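Local coordinates for CBS domain-containing predicted protein TM0935 (Thermotoga maritima, PDB 1O50) that is of unknown function but, as a tandem CBS-domain protein, may bind an adenosine-type nucleotide between its paired domains, at residues I22-T27 and S144-L149; T48-V53 and M62-H67; D56-G61 and K135-G140; V106-D111 and M129-E134. All blocks are in the same frame, centred on the assembly; numbering follows the deposited sequence.

Contact 1 of 4, residues I22-T27 and S144-L149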
loop_
_atom_site.group_PDB
_atom_site.type_symbol
_atom_site.label_atom_id
_atom_site.label_comp_id
_atom_site.label_asym_id
_atom_site.label_seq_id
_atom_site.Cartn_x
_atom_site.Cartn_y
_atom_site.Cartn_z
ATOM N N ILE A 22 -16.380 -1.966 1.413
ATOM C CA ILE A 22 -15.963 -1.829 0.011
ATOM C C ILE A 22 -16.042 -3.237 -0.612
ATOM O O ILE A 22 -15.735 -4.253 0.043
ATOM C CB ILE A 22 -14.520 -1.296 -0.045
ATOM C CG1 ILE A 22 -14.376 -0.010 0.765
ATOM C CG2 ILE A 22 -14.032 -1.028 -1.474
ATOM C CD1 ILE A 22 -12.908 0.401 0.913
ATOM N N SER A 23 -16.473 -3.292 -1.863
ATOM C CA SER A 23 -16.483 -4.530 -2.631
ATOM C C SER A 23 -15.073 -4.852 -3.126
ATOM O O SER A 23 -14.599 -4.249 -4.099
ATOM C CB SER A 23 -17.408 -4.418 -3.835
ATOM O OG SER A 23 -17.430 -5.656 -4.524
ATOM N N LEU A 24 -14.407 -5.761 -2.419
ATOM C CA LEU A 24 -13.082 -6.238 -2.763
ATOM C C LEU A 24 -13.196 -7.698 -3.195
ATOM O O LEU A 24 -13.992 -8.453 -2.626
ATOM C CB LEU A 24 -12.155 -6.155 -1.559
ATOM C CG LEU A 24 -11.999 -4.828 -0.820
ATOM C CD1 LEU A 24 -11.048 -4.947 0.332
ATOM C CD2 LEU A 24 -11.508 -3.848 -1.779
ATOM N N LYS A 25 -12.399 -8.072 -4.200
ATOM C CA LYS A 25 -12.251 -9.472 -4.645
ATOM C C LYS A 25 -10.832 -9.883 -4.363
ATOM O O LYS A 25 -9.921 -9.254 -4.900
ATOM C CB LYS A 25 -12.482 -9.634 -6.157
ATOM C CG LYS A 25 -13.615 -8.769 -6.775
ATOM C CD LYS A 25 -13.079 -7.499 -7.534
ATOM C CE LYS A 25 -12.474 -7.854 -8.924
ATOM N NZ LYS A 25 -11.076 -8.413 -8.823
ATOM N N PRO A 26 -10.615 -10.907 -3.541
ATOM C CA PRO A 26 -9.254 -11.361 -3.259
ATOM C C PRO A 26 -8.558 -11.840 -4.538
ATOM O O PRO A 26 -9.179 -12.462 -5.384
ATOM C CB PRO A 26 -9.436 -12.530 -2.282
ATOM C CG PRO A 26 -10.841 -12.492 -1.846
ATOM C CD PRO A 26 -11.629 -11.722 -2.854
ATOM N N THR A 27 -7.294 -11.496 -4.671
ATOM C CA THR A 27 -6.443 -11.981 -5.747
ATOM C C THR A 27 -5.656 -13.177 -5.293
ATOM O O THR A 27 -4.754 -13.045 -4.481
ATOM C CB THR A 27 -5.449 -10.910 -6.155
ATOM O OG1 THR A 27 -6.170 -9.841 -6.768
ATOM C CG2 THR A 27 -4.492 -11.432 -7.239
ATOM N N SER A 144 -6.891 -1.891 4.509
ATOM C CA SER A 144 -6.734 -0.704 5.324
ATOM C C SER A 144 -7.791 0.379 5.054
ATOM O O SER A 144 -8.185 1.102 5.941
ATOM C CB SER A 144 -5.317 -0.134 5.127
ATOM O OG SER A 144 -5.066 0.214 3.778
ATOM N N LEU A 145 -8.294 0.463 3.830
ATOM C CA LEU A 145 -9.207 1.514 3.499
ATOM C C LEU A 145 -10.552 1.273 4.191
ATOM O O LEU A 145 -11.216 2.213 4.595
ATOM C CB LEU A 145 -9.391 1.616 1.973
ATOM C CG LEU A 145 -8.136 1.646 1.078
ATOM C CD1 LEU A 145 -8.559 2.008 -0.345
ATOM C CD2 LEU A 145 -7.061 2.576 1.580
ATOM N N GLU A 146 -10.955 0.010 4.292
ATOM C CA GLU A 146 -12.166 -0.346 5.020
ATOM C C GLU A 146 -12.105 0.040 6.497
ATOM O O GLU A 146 -13.090 0.500 7.056
ATOM C CB GLU A 146 -12.452 -1.820 4.852
ATOM C CG GLU A 146 -12.889 -2.114 3.432
ATOM C CD GLU A 146 -13.080 -3.587 3.186
ATOM O OE1 GLU A 146 -12.317 -4.392 3.733
ATOM O OE2 GLU A 146 -14.010 -3.921 2.446
ATOM N N ILE A 147 -10.952 -0.170 7.115
ATOM C CA ILE A 147 -10.723 0.207 8.503
ATOM C C ILE A 147 -10.804 1.707 8.641
ATOM O O ILE A 147 -11.451 2.201 9.555
ATOM C CB ILE A 147 -9.399 -0.362 9.034
ATOM C CG1 ILE A 147 -9.441 -1.888 9.048
ATOM C CG2 ILE A 147 -9.115 0.093 10.472
ATOM C CD1 ILE A 147 -8.232 -2.529 9.615
ATOM N N LEU A 148 -10.183 2.435 7.717
ATOM C CA LEU A 148 -10.235 3.885 7.740
ATOM C C LEU A 148 -11.643 4.429 7.581
ATOM O O LEU A 148 -12.020 5.359 8.283
ATOM C CB LEU A 148 -9.320 4.504 6.683
ATOM C CG LEU A 148 -7.833 4.311 7.000
ATOM C CD1 LEU A 148 -6.942 4.758 5.810
ATOM C CD2 LEU A 148 -7.374 5.019 8.303
ATOM N N LEU A 149 -12.389 3.844 6.658
ATOM C CA LEU A 149 -13.757 4.202 6.416
ATOM C C LEU A 149 -14.564 4.074 7.714
ATOM O O LEU A 149 -15.225 5.013 8.140
ATOM C CB LEU A 149 -14.317 3.283 5.340
ATOM C CG LEU A 149 -15.660 3.669 4.681
ATOM C CD1 LEU A 149 -15.901 2.794 3.524
ATOM C CD2 LEU A 149 -16.900 3.632 5.681
#
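The flat group here is the carboxylate of Glu146, and Leu24 lies over one of its faces, with CD1 3.8 Å from Glu146 CD. Ile22 approaches the same carboxylate through its backbone. Ile22 N donates to Glu146 OE2 at 3.2 Å with an angle of 151°. OE2 accepts with its anti lone pair, the one pointing away from OE1. The contact belongs to a CBS-domain pair: the linker leading into the first strand of one CBS domain meets the last helix, 144-153, of the other. The extended Glu146 chain (chi2 175°) carries the carboxylate out from the helix to the linker. Its aliphatic part is used too, since Ile22 CD1 packs on Glu146 CG at 3.6 Å. The same methyl reaches Leu145 CB at 3.9 Å, and the two side chains cross obliquely. Leu149 CD1 touches Ile22 CG1 more loosely, one turn along the helix. OE1 of Glu146 has a hydrogen bond of its own nearby, so both oxygens of this buried group are engaged. On the helix side, Glu146 N is held by Asn143 OD1. Leu43 of the second subunit packs on both Ile22 and Leu149, so the contact borders the dimer interface. One pairing is uneasy and might favour the protonated acid: two acceptors, Ile22 O and Glu146 OE2, stand 3.0 Å apart.

Contact 2 of 4, residues T48-V53 and M62-H67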
loop_
_atom_site.group_PDB
_atom_site.type_symbol
_atom_site.label_atom_id
_atom_site.label_comp_id
_atom_site.label_asym_id
_atom_site.label_seq_id
_atom_site.Cartn_x
_atom_site.Cartn_y
_atom_site.Cartn_z
ATOM N N THR A 48 -5.332 -3.777 -5.304
ATOM C CA THR A 48 -4.860 -4.973 -4.669
ATOM C C THR A 48 -3.597 -4.615 -3.936
ATOM O O THR A 48 -2.731 -3.973 -4.498
ATOM C CB THR A 48 -4.536 -6.011 -5.722
ATOM O OG1 THR A 48 -5.719 -6.464 -6.383
ATOM C CG2 THR A 48 -3.989 -7.268 -5.129
ATOM N N ARG A 49 -3.491 -5.046 -2.689
ATOM C CA ARG A 49 -2.330 -4.703 -1.864
ATOM C C ARG A 49 -1.615 -5.935 -1.348
ATOM O O ARG A 49 -0.433 -5.856 -0.940
ATOM C CB ARG A 49 -2.726 -3.717 -0.737
ATOM C CG ARG A 49 -2.871 -2.262 -1.243
ATOM C CD ARG A 49 -3.773 -1.469 -0.340
ATOM N NE ARG A 49 -3.696 -0.027 -0.515
ATOM C CZ ARG A 49 -4.434 0.693 -1.321
ATOM N NH1 ARG A 49 -5.309 0.125 -2.150
ATOM N NH2 ARG A 49 -4.291 2.013 -1.298
ATOM N N THR A 50 -2.311 -7.052 -1.355
ATOM C CA THR A 50 -1.747 -8.337 -0.981
ATOM C C THR A 50 -2.320 -9.424 -1.920
ATOM O O THR A 50 -3.557 -9.531 -2.102
ATOM C CB THR A 50 -2.038 -8.698 0.501
ATOM O OG1 THR A 50 -1.611 -7.647 1.404
ATOM C CG2 THR A 50 -1.183 -9.920 0.922
ATOM N N VAL A 51 -1.412 -10.200 -2.536
ATOM C CA VAL A 51 -1.747 -11.424 -3.246
ATOM C C VAL A 51 -1.692 -12.658 -2.341
ATOM O O VAL A 51 -0.770 -12.822 -1.555
ATOM C CB VAL A 51 -0.848 -11.588 -4.506
ATOM C CG1 VAL A 51 -1.155 -12.902 -5.194
ATOM C CG2 VAL A 51 -1.101 -10.403 -5.483
ATOM N N TYR A 52 -2.673 -13.521 -2.484
ATOM C CA TYR A 52 -2.730 -14.766 -1.731
ATOM C C TYR A 52 -2.368 -15.922 -2.652
ATOM O O TYR A 52 -2.592 -15.863 -3.861
ATOM C CB TYR A 52 -4.133 -14.997 -1.130
ATOM C CG TYR A 52 -4.685 -13.752 -0.448
ATOM C CD1 TYR A 52 -3.924 -13.071 0.505
ATOM C CD2 TYR A 52 -5.953 -13.245 -0.749
ATOM C CE1 TYR A 52 -4.390 -11.934 1.115
ATOM C CE2 TYR A 52 -6.427 -12.081 -0.115
ATOM C CZ TYR A 52 -5.635 -11.448 0.809
ATOM O OH TYR A 52 -6.075 -10.320 1.445
ATOM N N VAL A 53 -1.854 -16.980 -2.035
ATOM C CA VAL A 53 -1.446 -18.209 -2.701
ATOM C C VAL A 53 -2.190 -19.370 -2.047
ATOM O O VAL A 53 -2.126 -19.576 -0.825
ATOM C CB VAL A 53 0.111 -18.419 -2.586
ATOM C CG1 VAL A 53 0.577 -19.618 -3.435
ATOM C CG2 VAL A 53 0.850 -17.172 -2.977
ATOM N N MET A 62 1.257 -15.573 1.301
ATOM C CA MET A 62 0.791 -14.276 0.854
ATOM C C MET A 62 1.955 -13.474 0.289
ATOM O O MET A 62 3.078 -13.685 0.611
ATOM C CB MET A 62 0.113 -13.527 2.037
ATOM C CG MET A 62 1.123 -13.075 3.117
ATOM S SD MET A 62 0.467 -12.038 4.512
ATOM C CE MET A 62 2.020 -11.448 5.324
ATOM N N ILE A 63 1.678 -12.563 -0.616
ATOM C CA ILE A 63 2.722 -11.753 -1.158
ATOM C C ILE A 63 2.196 -10.315 -1.088
ATOM O O ILE A 63 1.414 -9.900 -1.952
ATOM C CB ILE A 63 2.960 -12.185 -2.626
ATOM C CG1 ILE A 63 3.308 -13.680 -2.705
ATOM C CG2 ILE A 63 3.993 -11.254 -3.310
ATOM C CD1 ILE A 63 3.321 -14.273 -4.166
ATOM N N PRO A 64 2.540 -9.583 -0.025
ATOM C CA PRO A 64 2.325 -8.129 -0.007
ATOM C C PRO A 64 3.065 -7.423 -1.144
ATOM O O PRO A 64 4.202 -7.762 -1.517
ATOM C CB PRO A 64 2.919 -7.720 1.349
ATOM C CG PRO A 64 2.776 -8.876 2.128
ATOM C CD PRO A 64 3.146 -10.045 1.242
ATOM N N VAL A 65 2.418 -6.420 -1.728
ATOM C CA VAL A 65 3.039 -5.734 -2.834
ATOM C C VAL A 65 4.395 -5.144 -2.433
ATOM O O VAL A 65 5.310 -5.091 -3.260
ATOM C CB VAL A 65 2.136 -4.658 -3.368
ATOM C CG1 VAL A 65 2.913 -3.723 -4.335
ATOM C CG2 VAL A 65 0.968 -5.310 -4.052
ATOM N N MET A 66 4.557 -4.744 -1.168
ATOM C CA MET A 66 5.842 -4.153 -0.769
ATOM C C MET A 66 6.896 -5.261 -0.677
ATOM O O MET A 66 8.125 -5.007 -0.858
ATOM C CB MET A 66 5.726 -3.375 0.552
ATOM C CG MET A 66 7.085 -2.947 1.166
ATOM S SD MET A 66 8.041 -1.675 0.120
ATOM C CE MET A 66 7.201 -0.238 0.554
ATOM N N HIS A 67 6.467 -6.474 -0.332
ATOM C CA HIS A 67 7.406 -7.601 -0.353
ATOM C C HIS A 67 7.884 -7.872 -1.816
ATOM O O HIS A 67 9.062 -8.052 -2.042
ATOM C CB HIS A 67 6.802 -8.854 0.255
ATOM C CG HIS A 67 7.728 -10.037 0.257
ATOM N ND1 HIS A 67 8.956 -10.037 0.892
ATOM C CD2 HIS A 67 7.564 -11.287 -0.245
ATOM C CE1 HIS A 67 9.512 -11.236 0.764
ATOM N NE2 HIS A 67 8.693 -12.004 0.054
#
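The hairpin of the first CBS domain pairs Val51 with Ile63, strand 50-53 running antiparallel to strand 62-64 at 166°. This is the hydrogen-bonded pair: Val51 N donates to Ile63 O at 2.9 Å, and Ile63 N to Val51 O at 2.6 Å. The second bond is short. Thr50 with Pro64 and Tyr52 with Met62 are non-hydrogen-bonded pairs on either side of it. Past Pro64, Val65 N gives a nearly straight bond (170°) to Arg49 O at 3.0 Å. Val65 CG2 also rests 3.5 Å from Arg49 O.

Val51 and Ile63 share one face of the sheet, where Ile38 of helix 35-44 covers both. Ile63 CG1 lies anti to the carbonyl carbon (chi1 -57°), and the extended chain beyond it carries CD1 to Val53 CG2, 4.0 Å away. On the other face Met62 CB sits at the edge of the Tyr52 ring, 4.3 Å from CD1. The Tyr52 hydroxyl bonds Asp141 and Thr50 OG1 bonds Glu128 O, both in the second CBS domain. Two antiparallel strands, the second running straight into helix 65-77 with Pro64 at its N-cap, form the beta-beta-alpha part of the CBS fold.

Contact 3 of 4, residues D56-G61 and K135-G140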
loop_
_atom_site.group_PDB
_atom_site.type_symbol
_atom_site.label_atom_id
_atom_site.label_comp_id
_atom_site.label_asym_id
_atom_site.label_seq_id
_atom_site.Cartn_x
_atom_site.Cartn_y
_atom_site.Cartn_z
ATOM N N ASP A 56 -5.171 -26.414 -3.388
ATOM C CA ASP A 56 -6.368 -27.190 -3.075
ATOM C C ASP A 56 -7.388 -26.360 -2.249
ATOM O O ASP A 56 -7.993 -26.855 -1.295
ATOM C CB ASP A 56 -6.002 -28.488 -2.333
ATOM C CG ASP A 56 -4.956 -29.329 -3.072
ATOM O OD1 ASP A 56 -5.053 -29.480 -4.319
ATOM O OD2 ASP A 56 -4.001 -29.877 -2.468
ATOM N N ASN A 57 -7.549 -25.084 -2.620
ATOM C CA ASN A 57 -8.461 -24.155 -1.935
ATOM C C ASN A 57 -8.116 -23.759 -0.500
ATOM O O ASN A 57 -8.924 -23.115 0.158
ATOM C CB ASN A 57 -9.907 -24.657 -2.003
ATOM C CG ASN A 57 -10.510 -24.429 -3.356
ATOM O OD1 ASN A 57 -10.449 -23.300 -3.883
ATOM N ND2 ASN A 57 -11.067 -25.490 -3.956
ATOM N N LYS A 58 -6.914 -24.115 -0.044
ATOM C CA LYS A 58 -6.415 -23.738 1.269
ATOM C C LYS A 58 -5.434 -22.598 1.112
ATOM O O LYS A 58 -4.678 -22.567 0.169
ATOM C CB LYS A 58 -5.708 -24.921 1.927
ATOM C CG LYS A 58 -6.526 -26.215 1.945
ATOM C CD LYS A 58 -7.794 -26.052 2.753
ATOM C CE LYS A 58 -8.465 -27.392 3.057
ATOM N NZ LYS A 58 -9.588 -27.225 4.045
ATOM N N LEU A 59 -5.463 -21.644 2.028
ATOM C CA LEU A 59 -4.494 -20.545 2.058
ATOM C C LEU A 59 -3.104 -21.032 2.531
ATOM O O LEU A 59 -2.970 -21.571 3.610
ATOM C CB LEU A 59 -5.026 -19.455 2.976
ATOM C CG LEU A 59 -4.175 -18.207 3.113
ATOM C CD1 LEU A 59 -4.166 -17.424 1.799
ATOM C CD2 LEU A 59 -4.695 -17.387 4.276
ATOM N N VAL A 60 -2.075 -20.837 1.704
ATOM C CA VAL A 60 -0.720 -21.269 2.036
ATOM C C VAL A 60 0.343 -20.186 2.015
ATOM O O VAL A 60 1.401 -20.392 2.568
ATOM C CB VAL A 60 -0.226 -22.507 1.185
ATOM C CG1 VAL A 60 -1.144 -23.693 1.401
ATOM C CG2 VAL A 60 -0.113 -22.181 -0.274
ATOM N N GLY A 61 0.098 -19.032 1.397
ATOM C CA GLY A 61 1.064 -17.959 1.528
ATOM C C GLY A 61 0.478 -16.624 1.152
ATOM O O GLY A 61 -0.637 -16.536 0.641
ATOM N N LYS A 135 -11.190 -23.836 8.377
ATOM C CA LYS A 135 -10.491 -24.890 7.644
ATOM C C LYS A 135 -9.551 -24.290 6.613
ATOM O O LYS A 135 -9.247 -24.904 5.592
ATOM C CB LYS A 135 -11.485 -25.888 7.020
ATOM C CG LYS A 135 -12.553 -25.295 6.095
ATOM C CD LYS A 135 -13.585 -26.379 5.738
ATOM C CE LYS A 135 -14.570 -25.934 4.654
ATOM N NZ LYS A 135 -15.638 -25.025 5.165
ATOM N N GLY A 136 -9.076 -23.084 6.902
ATOM C CA GLY A 136 -8.053 -22.444 6.097
ATOM C C GLY A 136 -8.506 -21.935 4.738
ATOM O O GLY A 136 -7.669 -21.693 3.854
ATOM N N GLU A 137 -9.806 -21.719 4.572
ATOM C CA GLU A 137 -10.365 -21.302 3.289
ATOM C C GLU A 137 -10.818 -19.858 3.304
ATOM O O GLU A 137 -11.328 -19.370 4.302
ATOM C CB GLU A 137 -11.507 -22.229 2.886
ATOM C CG GLU A 137 -11.021 -23.659 2.702
ATOM C CD GLU A 137 -12.036 -24.586 2.052
ATOM O OE1 GLU A 137 -13.176 -24.136 1.773
ATOM O OE2 GLU A 137 -11.683 -25.773 1.833
ATOM N N ILE A 138 -10.610 -19.184 2.180
ATOM C CA ILE A 138 -10.923 -17.762 2.039
ATOM C C ILE A 138 -12.427 -17.513 1.844
ATOM O O ILE A 138 -13.042 -18.027 0.910
ATOM C CB ILE A 138 -10.085 -17.115 0.907
ATOM C CG1 ILE A 138 -8.599 -17.277 1.210
ATOM C CG2 ILE A 138 -10.422 -15.602 0.752
ATOM C CD1 ILE A 138 -7.697 -16.773 0.116
ATOM N N VAL A 139 -12.997 -16.735 2.762
ATOM C CA VAL A 139 -14.423 -16.420 2.764
ATOM C C VAL A 139 -14.699 -14.915 2.606
ATOM O O VAL A 139 -15.834 -14.503 2.447
ATOM C CB VAL A 139 -15.104 -16.949 4.054
ATOM C CG1 VAL A 139 -15.135 -18.503 4.063
ATOM C CG2 VAL A 139 -14.408 -16.409 5.290
ATOM N N GLY A 140 -13.655 -14.101 2.665
ATOM C CA GLY A 140 -13.801 -12.658 2.512
ATOM C C GLY A 140 -12.453 -11.971 2.512
ATOM O O GLY A 140 -11.437 -12.640 2.553
HETATM O O HOH W 1 -9.803 -20.675 -0.391
#
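Lys58 reaches across to Lys135 and Glu137, and its ammonium is the polar centre of the contact. Lys58 NZ donates to Lys135 O at 2.8 Å, in the carbonyl plane. It also forms a weak salt bridge with Glu137 OE2 at 3.4 Å. A bend at chi2 (-63°) turns the lysine toward the facing loop, and its CD and CE lie alongside the same two oxygens. Beside it the backbones join: Leu59 N donates to Gly136 O at 2.9 Å, almost straight at 172°. Lys58 CA adds a CH...O contact to the same oxygen.

A water makes the matching link in the other direction. It donates to Asn57 O at 2.7 Å and accepts from Ile138 N at 3.1 Å. Glu137 CG fits close to Asn57 O, at 3.3 Å. Toward the interior, Leu59 CD1 meets Ile138 CD1 at 4.0 Å, the side chains crossing at about a right angle.

Further out, Asp133 positions the second loop. It accepts from Glu137 N and forms a salt bridge with Lys135 NZ. Tyr52 packs on both Leu59 and Ile138. Each strand then has a classic beta bulge, Val60 and Gly61 facing Val53, Val139 and Gly140 facing Val131. The two hairpin turns thus meet in the quasi-twofold manner of a CBS pair. Carbonyl oxygens accept the shorter bonds, from the Lys58 ammonium, the Leu59 N-H and the bridging water. The ion pair is long and weak and probably adds little at this surface edge.

Contact 4 of 4, residues V106-D111 and M129-E134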
loop_
_atom_site.group_PDB
_atom_site.type_symbol
_atom_site.label_atom_id
_atom_site.label_comp_id
_atom_site.label_asym_id
_atom_site.label_seq_id
_atom_site.Cartn_x
_atom_site.Cartn_y
_atom_site.Cartn_z
ATOM N N VAL A 106 -0.801 -14.230 7.179
ATOM C CA VAL A 106 -1.368 -13.536 8.324
ATOM C C VAL A 106 -2.836 -13.288 7.946
ATOM O O VAL A 106 -3.118 -12.711 6.898
ATOM C CB VAL A 106 -0.689 -12.177 8.526
ATOM C CG1 VAL A 106 -1.360 -11.398 9.682
ATOM C CG2 VAL A 106 0.795 -12.365 8.774
ATOM N N TYR A 107 -3.768 -13.753 8.774
ATOM C CA TYR A 107 -5.170 -13.678 8.403
ATOM C C TYR A 107 -6.077 -13.309 9.586
ATOM O O TYR A 107 -5.644 -13.331 10.739
ATOM C CB TYR A 107 -5.589 -15.020 7.809
ATOM C CG TYR A 107 -5.298 -16.188 8.699
ATOM C CD1 TYR A 107 -6.165 -16.539 9.715
ATOM C CD2 TYR A 107 -4.147 -16.962 8.513
ATOM C CE1 TYR A 107 -5.899 -17.631 10.538
ATOM C CE2 TYR A 107 -3.859 -18.035 9.324
ATOM C CZ TYR A 107 -4.741 -18.373 10.334
ATOM O OH TYR A 107 -4.473 -19.448 11.137
ATOM N N VAL A 108 -7.335 -12.987 9.283
ATOM C CA VAL A 108 -8.331 -12.726 10.311
ATOM C C VAL A 108 -9.557 -13.650 10.160
ATOM O O VAL A 108 -9.662 -14.382 9.205
ATOM C CB VAL A 108 -8.716 -11.229 10.363
ATOM C CG1 VAL A 108 -7.498 -10.388 10.786
ATOM C CG2 VAL A 108 -9.274 -10.712 9.049
ATOM N N HIS A 109 -10.453 -13.620 11.136
ATOM C CA HIS A 109 -11.759 -14.272 11.030
ATOM C C HIS A 109 -12.849 -13.218 11.126
ATOM O O HIS A 109 -12.590 -12.106 11.503
ATOM C CB HIS A 109 -11.965 -15.279 12.155
ATOM C CG HIS A 109 -10.902 -16.326 12.245
ATOM N ND1 HIS A 109 -10.782 -17.348 11.327
ATOM C CD2 HIS A 109 -9.937 -16.540 13.170
ATOM C CE1 HIS A 109 -9.790 -18.145 11.681
ATOM N NE2 HIS A 109 -9.250 -17.666 12.786
ATOM N N MET A 110 -14.082 -13.602 10.834
ATOM C CA MET A 110 -15.241 -12.698 10.912
ATOM C C MET A 110 -15.443 -12.077 12.308
ATOM O O MET A 110 -15.817 -10.898 12.436
ATOM C CB MET A 110 -16.516 -13.437 10.453
ATOM C CG MET A 110 -16.590 -13.664 8.945
ATOM S SD MET A 110 -16.587 -12.127 8.055
ATOM C CE MET A 110 -16.277 -12.673 6.324
ATOM N N ASP A 111 -15.163 -12.863 13.343
ATOM C CA ASP A 111 -15.415 -12.458 14.719
ATOM C C ASP A 111 -14.193 -11.768 15.329
ATOM O O ASP A 111 -14.243 -11.304 16.452
ATOM C CB ASP A 111 -15.971 -13.644 15.543
ATOM C CG ASP A 111 -17.407 -14.052 15.099
ATOM O OD1 ASP A 111 -17.809 -15.242 15.278
ATOM O OD2 ASP A 111 -18.205 -13.243 14.555
ATOM N N MET A 129 -5.654 -8.309 4.006
ATOM C CA MET A 129 -5.576 -9.586 4.667
ATOM C C MET A 129 -6.788 -10.333 4.263
ATOM O O MET A 129 -7.838 -9.732 4.093
ATOM C CB MET A 129 -5.649 -9.428 6.181
ATOM C CG MET A 129 -4.366 -9.201 6.824
ATOM S SD MET A 129 -4.415 -9.146 8.629
ATOM C CE MET A 129 -5.458 -7.839 8.801
ATOM N N PRO A 130 -6.690 -11.667 4.192
ATOM C CA PRO A 130 -7.851 -12.481 3.869
ATOM C C PRO A 130 -8.601 -12.792 5.144
ATOM O O PRO A 130 -8.010 -12.794 6.215
ATOM C CB PRO A 130 -7.212 -13.743 3.291
ATOM C CG PRO A 130 -5.969 -13.896 4.063
ATOM C CD PRO A 130 -5.497 -12.511 4.404
ATOM N N VAL A 131 -9.901 -13.043 5.015
ATOM C CA VAL A 131 -10.725 -13.507 6.115
ATOM C C VAL A 131 -10.983 -14.977 5.837
ATOM O O VAL A 131 -11.434 -15.340 4.760
ATOM C CB VAL A 131 -12.052 -12.713 6.202
ATOM C CG1 VAL A 131 -12.854 -13.140 7.395
ATOM C CG2 VAL A 131 -11.753 -11.183 6.215
ATOM N N VAL A 132 -10.665 -15.824 6.802
ATOM C CA VAL A 132 -10.692 -17.251 6.579
ATOM C C VAL A 132 -11.674 -17.896 7.540
ATOM O O VAL A 132 -11.981 -17.345 8.598
ATOM C CB VAL A 132 -9.280 -17.918 6.725
ATOM C CG1 VAL A 132 -8.261 -17.257 5.804
ATOM C CG2 VAL A 132 -8.777 -17.913 8.184
ATOM N N ASP A 133 -12.161 -19.067 7.154
ATOM C CA ASP A 133 -13.018 -19.849 8.017
ATOM C C ASP A 133 -12.110 -20.762 8.818
ATOM O O ASP A 133 -10.912 -20.506 8.910
ATOM C CB ASP A 133 -14.098 -20.589 7.213
ATOM C CG ASP A 133 -13.539 -21.616 6.223
ATOM O OD1 ASP A 133 -12.336 -21.962 6.271
ATOM O OD2 ASP A 133 -14.273 -22.138 5.356
ATOM N N GLU A 134 -12.656 -21.817 9.405
ATOM C CA GLU A 134 -11.884 -22.606 10.350
ATOM C C GLU A 134 -11.115 -23.736 9.701
ATOM O O GLU A 134 -10.468 -24.509 10.398
ATOM C CB GLU A 134 -12.786 -23.181 11.446
ATOM C CG GLU A 134 -12.132 -23.087 12.817
ATOM C CD GLU A 134 -12.187 -21.676 13.392
ATOM O OE1 GLU A 134 -11.265 -20.866 13.139
ATOM O OE2 GLU A 134 -13.169 -21.382 14.101
HETATM O O HOH W 2 -14.465 -16.348 9.538
#
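His109 turns its ring back onto strand 129-132, and ND1 donates to Val132 O at 3.0 Å with an angle of 160°. The acceptor lies near the ring plane, while the donor stands above the carbonyl plane. This bond fixes the rotation of the ring. CE1 comes within 3.4 Å of Glu134 OE1, obliquely to the ring, with ring and carboxylate planes 73° apart. The Tyr107 side chain crosses Val132 at about a right angle, a tight approach of 3.3 Å from CD1 to Val132 CG2. The same methyl also touches His109 CE1, at 3.6 Å.

Val108 and Val131 form a single backbone bridge. Val108 N bonds Pro130 O at 3.1 Å, and Val132 N bonds Val108 O at 3.0 Å. Met110, bent at chi2 (-61°), brings CE to Val131 CG1 at 3.6 Å, again crossing nearly at a right angle. A water joins Met110 N to Val132 O. Val106 O is buried without a polar partner.

Segment 106-111 lies where a CBS domain has its first strand. Leu120 of helix 114-124 packs on Val108 and Met129, Val15 of helix 15-18 on Val108 and Val131, and Leu59 of strand 58-64 on Pro130 and Val132.

Contact 1 opens first, at 22-27, and closes last, at 144-149, so the other three lie within its span. It ties the start of the first CBS domain to the end of the second. Contact 2 closes a short hairpin in the first domain. Contact 3 starts inside that hairpin and ends at 135-140, so contacts 2 and 3 cross. Contact 4 closes within the second domain and lies inside the span of contact 3. Strand 58-64 serves contacts 2 and 3, while the paired strands 128-132 and 138-143 connect contacts 3 and 4. Thr27 O probably bonds Tyr52 N, joining contact 1 to contact 2. Both of these also touch the second subunit.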